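Local atomic coordinates of formate dehydrogenase (Staphylococcus aureus, PDB entry 6TTB), a protein that probably catalyses the NAD-dependent oxidation of formate to carbon dioxide, with NAD bound in the cleft between its two domains. Residues V119-V124 / V136-G141; A247-E252 / T274-I279; I91-Y96 / I115-G120. All coordinates share one frame; numbering follows the deposited sequence.

How the interactions relate
All three interactions touch the bound NAD. Interactions 1 and 3 lie about 6 Å apart, centre to centre, on the five-stranded parallel sheet of one domain. They share V119 and G120 and are joined by backbone pairing, V139 N lying 2.8 Å from G118 O. Interaction 2 sits in the NAD-binding domain, its centre about 13 Å from that of interaction 1 and 16 Å from that of interaction 3. A salt bridge spans the cleft between domains, with D122 OD1 of interaction 1 lying 2.7 Å from R276 NH1 of interaction 2. Interactions 2 and 3 do not touch directly, although both reach the nicotinamide end of the cofactor, through T274 and F95.

Interaction 1 (V119-V124 / V136-G141); sequences VGSDHV and VVEVTG. With NAD (nicotinamide-adenine-dinucleotide), chain C.
V119 and E138 slant across one another, the valine presenting its two methyls to different surroundings. With CG1 anti to the backbone N (chi1 156°), that methyl lies between the glutamate carboxylate and the cofactor, 3.7 Å from NAD C6N on the nicotinamide ring. The other branch, CG2, packs on the backbone of V139 and T140, 3.3 Å from V139 O. E138 sends its CG between its own backbone N and carbonyl carbon (chi1 70°) and then runs out extended, so that OE1 arrives at the backbone of the facing loop. There G120 N gives it a weak, bent hydrogen bond of 2.8 Å, and S121 OG turns toward the same oxygen as a second donor. Both bonds are tentative, because OE1 is less surely placed, as is the serine hydroxyl, which also pairs with T116. These contacts belong to the flavodoxin-like parallel sheet of the domain that faces the NAD-binding domain: the 119-124 loop leaves the end of strand 113-116 and enters helix 126-131, and strand 135-138 returns beside it as the last strand of the sheet. A type I turn from S121 to V124, closed by V124 N on S121 O, reverses the loop. Beyond it, the side chains of V124 and V136 run antiparallel alongside each other, touching through V124 CG1 and V136 CG2 at 4.2 Å. The second methyl of V124, CG2, lies 3.6 Å above the plane of the H123 ring, displaced from the ring centre, while G120 O sits at that ring's edge. T140 OG1 hydrogen-bonds to K356 O.

Interaction 2 (A247-E252 / T274-I279); sequences APLTPE and TARGKI. With NAD (nicotinamide-adenine-dinucleotide), chain C.
R276 NE donates a nearly straight hydrogen bond (167°) to the nicotinamide ribose hydroxyl O2D of NAD, 2.5 Å away, while L249 lies across the guanidinium that carries it. The ribose oxygen approaches at the edge of the guanidinium, near its plane. One face is covered by L249 N, 3.8 Å above the centre, and L249 CB meets NH1 at 3.5 Å. The arginine chain bends at chi2 to reach this position, where two polar partners hold the group: D122, by a salt bridge to NH1 across the cleft, and NAD O2D, by the hydrogen bond from NE. P248 CB approaches the same group obliquely from the other segment. Both segments are loops of the Rossmann-type NAD-binding domain, following the neighbouring parallel strands 242-245 and 269-273 at the C-terminal ends of these strands, where the cofactor lies. The first loop runs along the sugars and the adenine: P248 CD packs against NAD C5B at 3.5 Å, and A247 CB comes near the adenine ring. The second loop serves the nicotinamide end, where T274 O accepts from the carboxamide N7N over 3.3 Å in an almost linear bond (171°). Between the loops the remaining contact is van der Waals packing. A275 CB rests 3.3 Å from A247 O, and I279 CD1 comes close to the same carbonyl. L249, its CG anti to the backbone N (chi1 177°), crosses K278 and places CD1 4.0 Å from K278 CB, while the amine of the lysine leads away. The same L249 CD1 lies 4.3 Å from I279 CG1.

Interaction 3 (I91-Y96 / I115-G120); sequences ISAPFY and ITAGVG. With NAD (nicotinamide-adenine-dinucleotide), chain C.
I91 and I115 lie side by side on neighbouring parallel strands, 89-92 and 113-116, the two strands of a beta-alpha-beta unit linked through helix 102-106. In both isoleucines CG1 stands anti to the carbonyl carbon (chi1 -64° and -50°), with the chain extended beyond it. The branches therefore point the same way and meet at their ends, CD1 to CD1, at 3.7 Å. S92 N bonds to I115 O at 3.2 Å in regular strand fashion; the bond from A117 N back to S92 O is bent and very short in the model, its length not to be relied on. A117, just after the bridged pairs, is the centre of an inverse gamma turn, and its methyl lies near A93 CB and I91 CG2. T116 points to the other sheet face, its OG1 engaged by S121; chi1 of -58° swings CG2 opposite the backbone N and against the P94 ring, which it meets at about a right angle. P94 CG lies 3.2 Å from V119 O, and P94 CD packs 4.3 Å from G118 CA. G118 and G120 adopt backbone angles that call for glycine. Within the type I turn from A93 to Y96, P94 CD lies over the centre of the F95 ring. F95 O accepts a hydrogen bond from W174 NE1 of the second subunit, and the F95 ring meets H324 of its own chain edge-to-face. At the rim of the F95 ring, CE1 lies 3.4 Å from the carboxamide oxygen O7N of NAD, near the ring plane.

Interaction 1 (V119-V124 / V136-G141)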
# COMPACT_ATOMS: atom_id res chain seq x y z
N VAL A 119 19.75 6.18 9.70
CA VAL A 119 20.63 5.96 8.59
C VAL A 119 20.44 7.07 7.54
O VAL A 119 19.34 7.31 7.03
CB VAL A 119 20.39 4.54 8.05
CG1 VAL A 119 20.80 4.40 6.60
CG2 VAL A 119 21.16 3.55 8.92
N GLY A 120 21.54 7.70 7.14
CA GLY A 120 21.52 8.66 6.07
C GLY A 120 22.15 9.96 6.52
O GLY A 120 21.56 10.70 7.32
N SER A 121 23.35 10.22 6.03
CA SER A 121 24.17 11.28 6.55
C SER A 121 24.35 12.36 5.52
O SER A 121 25.34 13.06 5.54
CB SER A 121 25.44 10.76 6.97
OG SER A 121 25.17 9.83 7.98
N ASP A 122 23.42 12.46 4.60
CA ASP A 122 23.71 13.42 3.55
C ASP A 122 23.52 14.81 4.11
O ASP A 122 23.92 15.74 3.47
CB ASP A 122 23.15 13.07 2.15
CG ASP A 122 21.75 12.43 2.20
OD1 ASP A 122 21.60 11.35 2.89
OD2 ASP A 122 20.78 13.04 1.64
N HIS A 123 23.12 14.94 5.39
CA HIS A 123 22.92 16.25 6.01
C HIS A 123 24.25 16.80 6.52
O HIS A 123 24.31 17.88 7.13
CB HIS A 123 21.83 16.20 7.13
CG HIS A 123 22.13 15.21 8.24
ND1 HIS A 123 22.16 13.80 8.03
CD2 HIS A 123 22.51 15.37 9.52
CE1 HIS A 123 22.58 13.18 9.15
NE2 HIS A 123 22.76 14.12 10.08
N VAL A 124 25.32 16.08 6.25
CA VAL A 124 26.62 16.48 6.79
C VAL A 124 27.58 16.60 5.64
O VAL A 124 27.68 15.66 4.85
CB VAL A 124 27.17 15.47 7.84
CG1 VAL A 124 28.48 15.95 8.46
CG2 VAL A 124 26.15 15.15 8.94
N VAL A 136 31.98 10.52 11.45
CA VAL A 136 30.57 10.51 11.10
C VAL A 136 30.07 9.07 11.07
O VAL A 136 30.60 8.21 10.32
CB VAL A 136 30.35 11.17 9.74
CG1 VAL A 136 28.96 10.94 9.22
CG2 VAL A 136 30.70 12.66 9.78
N VAL A 137 29.01 8.80 11.86
CA VAL A 137 28.56 7.44 12.03
C VAL A 137 27.06 7.47 12.10
O VAL A 137 26.50 8.31 12.79
CB VAL A 137 29.13 6.77 13.30
CG1 VAL A 137 30.62 6.93 13.34
CG2 VAL A 137 28.53 7.39 14.53
N GLU A 138 26.44 6.48 11.45
CA GLU A 138 25.03 6.27 11.56
C GLU A 138 24.84 4.84 12.07
O GLU A 138 25.82 4.14 12.24
CB GLU A 138 24.35 6.63 10.22
CG GLU A 138 24.63 5.66 9.04
CD GLU A 138 24.37 6.22 7.60
OE1 GLU A 138 24.36 7.46 7.40
OE2 GLU A 138 24.31 5.42 6.66
N VAL A 139 23.57 4.43 12.32
CA VAL A 139 23.17 3.17 12.94
C VAL A 139 22.76 2.15 11.85
O VAL A 139 21.59 1.78 11.68
CB VAL A 139 21.99 3.43 13.88
CG1 VAL A 139 21.67 2.20 14.71
CG2 VAL A 139 22.23 4.67 14.75
N THR A 140 23.74 1.66 11.14
CA THR A 140 23.46 0.72 10.08
C THR A 140 22.58 -0.40 10.64
O THR A 140 22.80 -0.87 11.75
CB THR A 140 24.76 0.32 9.39
OG1 THR A 140 25.50 1.55 9.25
CG2 THR A 140 24.58 -0.29 8.03
N GLY A 141 21.55 -0.77 9.89
CA GLY A 141 20.84 -1.99 10.17
C GLY A 141 19.53 -1.72 10.87
O GLY A 141 18.53 -2.36 10.57
PA NAD C . 22.90 -1.32 1.08
O1A NAD C . 24.31 -0.81 1.07
O2A NAD C . 22.55 -2.67 1.68
O5B NAD C . 22.24 -1.16 -0.37
C5B NAD C . 22.85 -0.36 -1.40
C4B NAD C . 23.26 -1.27 -2.53
O4B NAD C . 23.10 -0.54 -3.76
C3B NAD C . 24.73 -1.77 -2.47
O3B NAD C . 24.91 -3.14 -2.13
C2B NAD C . 25.31 -1.45 -3.86
O2B NAD C . 25.88 -2.58 -4.49
C1B NAD C . 24.15 -0.84 -4.64
N9A NAD C . 24.54 0.36 -5.39
C8A NAD C . 25.71 1.09 -5.25
N7A NAD C . 25.87 2.02 -6.16
C5A NAD C . 24.79 1.84 -7.03
C6A NAD C . 24.41 2.47 -8.25
N6A NAD C . 25.13 3.39 -8.87
N1A NAD C . 23.32 1.99 -8.89
C2A NAD C . 22.61 1.01 -8.29
N3A NAD C . 22.84 0.38 -7.14
C4A NAD C . 23.96 0.83 -6.55
O3 NAD C . 22.04 -0.26 1.83
PN NAD C . 20.58 -0.53 2.31
O1N NAD C . 20.68 -0.85 3.78
O2N NAD C . 19.93 -1.52 1.39
O5D NAD C . 19.94 0.94 2.09
C5D NAD C . 19.24 1.23 0.83
C4D NAD C . 19.05 2.71 0.78
O4D NAD C . 17.85 3.02 1.53
C3D NAD C . 20.22 3.49 1.42
O3D NAD C . 20.97 4.22 0.47
C2D NAD C . 19.57 4.35 2.50
O2D NAD C . 19.90 5.73 2.47
C1D NAD C . 18.07 4.18 2.30
N1N NAD C . 17.42 4.04 3.61
C2N NAD C . 16.36 4.92 3.97
C3N NAD C . 15.72 4.80 5.22
C7N NAD C . 14.40 5.53 5.49
O7N NAD C . 14.10 5.80 6.65
N7N NAD C . 13.59 5.83 4.46
C4N NAD C . 16.32 3.93 6.20
C5N NAD C . 17.40 3.09 5.84
C6N NAD C . 17.95 3.18 4.55

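Interaction 2 (A247-E252 / T274-I279)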
# COMPACT_ATOMS: atom_id res chain seq x y z
N ALA A 247 19.08 2.20 -3.44
CA ALA A 247 20.46 2.54 -3.72
C ALA A 247 20.87 3.73 -2.85
O ALA A 247 20.03 4.57 -2.51
CB ALA A 247 20.59 2.88 -5.19
N PRO A 248 22.16 3.85 -2.45
CA PRO A 248 22.60 4.98 -1.61
C PRO A 248 22.65 6.23 -2.49
O PRO A 248 22.41 6.15 -3.69
CB PRO A 248 23.99 4.55 -1.08
CG PRO A 248 24.06 3.06 -1.37
CD PRO A 248 23.24 2.87 -2.66
N LEU A 249 22.85 7.38 -1.88
CA LEU A 249 23.05 8.59 -2.67
C LEU A 249 24.55 8.78 -2.84
O LEU A 249 25.20 9.30 -1.91
CB LEU A 249 22.46 9.76 -1.90
CG LEU A 249 22.65 11.12 -2.56
CD1 LEU A 249 22.05 11.19 -4.00
CD2 LEU A 249 22.06 12.20 -1.66
N THR A 250 25.06 8.37 -4.03
CA THR A 250 26.46 8.38 -4.44
C THR A 250 26.56 9.27 -5.66
O THR A 250 25.55 9.72 -6.17
CB THR A 250 26.93 6.97 -4.81
OG1 THR A 250 26.49 6.60 -6.15
CG2 THR A 250 26.44 5.97 -3.80
N PRO A 251 27.75 9.53 -6.20
CA PRO A 251 27.88 10.46 -7.31
C PRO A 251 27.12 9.91 -8.52
O PRO A 251 26.81 10.65 -9.45
CB PRO A 251 29.35 10.37 -7.65
CG PRO A 251 29.99 9.91 -6.39
CD PRO A 251 29.01 8.90 -5.83
N GLU A 252 26.80 8.62 -8.48
CA GLU A 252 26.21 8.02 -9.66
C GLU A 252 24.70 8.03 -9.61
O GLU A 252 24.04 7.96 -10.64
CB GLU A 252 26.67 6.59 -9.82
CG GLU A 252 27.52 6.50 -11.02
CD GLU A 252 28.44 5.35 -10.98
OE1 GLU A 252 28.91 5.02 -9.88
OE2 GLU A 252 28.61 4.75 -12.02
N THR A 274 12.04 5.08 -1.47
CA THR A 274 12.24 5.29 -0.08
C THR A 274 13.75 5.23 0.26
O THR A 274 14.13 4.80 1.39
CB THR A 274 11.67 4.07 0.60
OG1 THR A 274 12.25 2.93 -0.07
CG2 THR A 274 10.16 4.08 0.58
N ALA A 275 14.62 5.53 -0.74
CA ALA A 275 16.06 5.56 -0.51
C ALA A 275 16.48 7.00 -0.21
O ALA A 275 16.50 7.37 0.96
CB ALA A 275 16.83 4.89 -1.61
N ARG A 276 16.73 7.84 -1.22
CA ARG A 276 16.90 9.26 -0.91
C ARG A 276 16.30 10.16 -1.99
O ARG A 276 16.48 9.91 -3.16
CB ARG A 276 18.34 9.68 -0.52
CG ARG A 276 19.24 8.59 0.05
CD ARG A 276 19.89 8.95 1.37
NE ARG A 276 20.90 7.93 1.72
CZ ARG A 276 22.22 8.14 1.80
NH1 ARG A 276 22.72 9.34 1.57
NH2 ARG A 276 23.04 7.13 2.07
N GLY A 277 15.66 11.26 -1.54
CA GLY A 277 15.01 12.22 -2.41
C GLY A 277 15.78 12.53 -3.69
O GLY A 277 15.18 12.54 -4.78
N LYS A 278 17.10 12.86 -3.55
CA LYS A 278 17.85 13.52 -4.64
C LYS A 278 18.10 12.57 -5.79
O LYS A 278 18.54 13.00 -6.85
CB LYS A 278 19.24 13.98 -4.18
CG LYS A 278 19.67 15.41 -4.54
CD LYS A 278 21.19 15.50 -4.74
CE LYS A 278 21.78 16.90 -4.80
NZ LYS A 278 21.27 17.65 -5.98
N ILE A 279 17.92 11.26 -5.59
CA ILE A 279 18.15 10.35 -6.72
C ILE A 279 17.15 10.68 -7.82
O ILE A 279 17.39 10.37 -9.03
CB ILE A 279 18.01 8.88 -6.35
CG1 ILE A 279 19.14 8.42 -5.45
CG2 ILE A 279 17.89 8.00 -7.62
CD1 ILE A 279 18.81 7.21 -4.65
PA NAD C . 22.90 -1.32 1.08
O1A NAD C . 24.31 -0.81 1.07
O2A NAD C . 22.55 -2.67 1.68
O5B NAD C . 22.24 -1.16 -0.37
C5B NAD C . 22.85 -0.36 -1.40
C4B NAD C . 23.26 -1.27 -2.53
O4B NAD C . 23.10 -0.54 -3.76
C3B NAD C . 24.73 -1.77 -2.47
O3B NAD C . 24.91 -3.14 -2.13
C2B NAD C . 25.31 -1.45 -3.86
O2B NAD C . 25.88 -2.58 -4.49
C1B NAD C . 24.15 -0.84 -4.64
N9A NAD C . 24.54 0.36 -5.39
C8A NAD C . 25.71 1.09 -5.25
N7A NAD C . 25.87 2.02 -6.16
C5A NAD C . 24.79 1.84 -7.03
C6A NAD C . 24.41 2.47 -8.25
N6A NAD C . 25.13 3.39 -8.87
N1A NAD C . 23.32 1.99 -8.89
C2A NAD C . 22.61 1.01 -8.29
N3A NAD C . 22.84 0.38 -7.14
C4A NAD C . 23.96 0.83 -6.55
O3 NAD C . 22.04 -0.26 1.83
PN NAD C . 20.58 -0.53 2.31
O1N NAD C . 20.68 -0.85 3.78
O2N NAD C . 19.93 -1.52 1.39
O5D NAD C . 19.94 0.94 2.09
C5D NAD C . 19.24 1.23 0.83
C4D NAD C . 19.05 2.71 0.78
O4D NAD C . 17.85 3.02 1.53
C3D NAD C . 20.22 3.49 1.42
O3D NAD C . 20.97 4.22 0.47
C2D NAD C . 19.57 4.35 2.50
O2D NAD C . 19.90 5.73 2.47
C1D NAD C . 18.07 4.18 2.30
N1N NAD C . 17.42 4.04 3.61
C2N NAD C . 16.36 4.92 3.97
C3N NAD C . 15.72 4.80 5.22
C7N NAD C . 14.40 5.53 5.49
O7N NAD C . 14.10 5.80 6.65
N7N NAD C . 13.59 5.83 4.46
C4N NAD C . 16.32 3.93 6.20
C5N NAD C . 17.40 3.09 5.84
C6N NAD C . 17.95 3.18 4.55

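Interaction 3 (I91-Y96 / I115-G120)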
# COMPACT_ATOMS: atom_id res chain seq x y z
N ILE A 91 24.15 15.38 17.23
CA ILE A 91 23.30 14.24 16.98
C ILE A 91 22.00 14.68 16.32
O ILE A 91 21.34 15.60 16.81
CB ILE A 91 23.05 13.47 18.29
CG1 ILE A 91 24.37 12.88 18.84
CG2 ILE A 91 22.08 12.37 18.00
CD1 ILE A 91 24.25 12.21 20.26
N SER A 92 21.61 14.00 15.25
CA SER A 92 20.28 14.22 14.68
C SER A 92 19.87 13.03 13.80
O SER A 92 20.70 12.16 13.52
CB SER A 92 20.21 15.49 13.88
OG SER A 92 20.92 15.32 12.68
N ALA A 93 18.60 13.04 13.36
CA ALA A 93 18.05 12.00 12.50
C ALA A 93 17.85 12.55 11.10
O ALA A 93 17.58 13.74 10.92
CB ALA A 93 16.76 11.55 13.08
N PRO A 94 17.89 11.71 10.07
CA PRO A 94 17.72 12.18 8.70
C PRO A 94 16.32 12.76 8.46
O PRO A 94 16.12 13.63 7.58
CB PRO A 94 17.92 10.95 7.79
CG PRO A 94 18.32 9.79 8.76
CD PRO A 94 18.07 10.26 10.18
N PHE A 95 15.36 12.27 9.27
CA PHE A 95 13.98 12.69 9.21
C PHE A 95 13.85 14.17 9.61
O PHE A 95 12.85 14.81 9.33
CB PHE A 95 13.14 11.77 10.08
CG PHE A 95 13.62 10.35 10.16
CD1 PHE A 95 13.58 9.50 9.04
CD2 PHE A 95 14.03 9.82 11.38
CE1 PHE A 95 13.96 8.16 9.16
CE2 PHE A 95 14.45 8.50 11.48
CZ PHE A 95 14.41 7.68 10.37
N TYR A 96 14.88 14.71 10.23
CA TYR A 96 14.77 16.02 10.84
C TYR A 96 16.18 16.50 11.19
O TYR A 96 16.60 16.42 12.36
CB TYR A 96 13.79 15.96 12.03
CG TYR A 96 13.42 17.29 12.64
CD1 TYR A 96 14.22 17.86 13.59
CD2 TYR A 96 12.26 17.97 12.28
CE1 TYR A 96 13.86 19.04 14.22
CE2 TYR A 96 11.91 19.19 12.86
CZ TYR A 96 12.72 19.71 13.84
OH TYR A 96 12.46 20.91 14.44
N ILE A 115 26.80 12.08 14.97
CA ILE A 115 26.04 10.84 14.92
C ILE A 115 24.74 11.11 14.19
O ILE A 115 24.05 12.09 14.52
CB ILE A 115 25.76 10.34 16.34
CG1 ILE A 115 27.01 10.32 17.22
CG2 ILE A 115 25.05 9.01 16.31
CD1 ILE A 115 26.65 9.89 18.59
N THR A 116 24.43 10.25 13.23
CA THR A 116 23.14 10.22 12.58
C THR A 116 22.21 9.25 13.34
O THR A 116 22.27 8.03 13.16
CB THR A 116 23.30 9.73 11.13
OG1 THR A 116 24.20 10.52 10.32
CG2 THR A 116 21.97 9.55 10.45
N ALA A 117 21.25 9.80 14.11
CA ALA A 117 20.27 8.93 14.74
C ALA A 117 19.39 8.30 13.67
O ALA A 117 18.27 8.69 13.49
CB ALA A 117 19.44 9.67 15.78
N GLY A 118 19.86 7.25 13.07
CA GLY A 118 19.17 6.58 12.02
C GLY A 118 20.19 6.16 10.97
O GLY A 118 21.37 5.92 11.31
N VAL A 119 19.75 6.18 9.70
CA VAL A 119 20.63 5.96 8.59
C VAL A 119 20.44 7.07 7.54
O VAL A 119 19.34 7.31 7.03
CB VAL A 119 20.39 4.54 8.05
CG1 VAL A 119 20.80 4.40 6.60
CG2 VAL A 119 21.16 3.55 8.92
N GLY A 120 21.54 7.70 7.14
CA GLY A 120 21.52 8.66 6.07
C GLY A 120 22.15 9.96 6.52
O GLY A 120 21.56 10.70 7.32
PA NAD C . 22.90 -1.32 1.08
O1A NAD C . 24.31 -0.81 1.07
O2A NAD C . 22.55 -2.67 1.68
O5B NAD C . 22.24 -1.16 -0.37
C5B NAD C . 22.85 -0.36 -1.40
C4B NAD C . 23.26 -1.27 -2.53
O4B NAD C . 23.10 -0.54 -3.76
C3B NAD C . 24.73 -1.77 -2.47
O3B NAD C . 24.91 -3.14 -2.13
C2B NAD C . 25.31 -1.45 -3.86
O2B NAD C . 25.88 -2.58 -4.49
C1B NAD C . 24.15 -0.84 -4.64
N9A NAD C . 24.54 0.36 -5.39
C8A NAD C . 25.71 1.09 -5.25
N7A NAD C . 25.87 2.02 -6.16
C5A NAD C . 24.79 1.84 -7.03
C6A NAD C . 24.41 2.47 -8.25
N6A NAD C . 25.13 3.39 -8.87
N1A NAD C . 23.32 1.99 -8.89
C2A NAD C . 22.61 1.01 -8.29
N3A NAD C . 22.84 0.38 -7.14
C4A NAD C . 23.96 0.83 -6.55
O3 NAD C . 22.04 -0.26 1.83
PN NAD C . 20.58 -0.53 2.31
O1N NAD C . 20.68 -0.85 3.78
O2N NAD C . 19.93 -1.52 1.39
O5D NAD C . 19.94 0.94 2.09
C5D NAD C . 19.24 1.23 0.83
C4D NAD C . 19.05 2.71 0.78
O4D NAD C . 17.85 3.02 1.53
C3D NAD C . 20.22 3.49 1.42
O3D NAD C . 20.97 4.22 0.47
C2D NAD C . 19.57 4.35 2.50
O2D NAD C . 19.90 5.73 2.47
C1D NAD C . 18.07 4.18 2.30
N1N NAD C . 17.42 4.04 3.61
C2N NAD C . 16.36 4.92 3.97
C3N NAD C . 15.72 4.80 5.22
C7N NAD C . 14.40 5.53 5.49
O7N NAD C . 14.10 5.80 6.65
N7N NAD C . 13.59 5.83 4.46
C4N NAD C . 16.32 3.93 6.20
C5N NAD C . 17.40 3.09 5.84
C6N NAD C . 17.95 3.18 4.55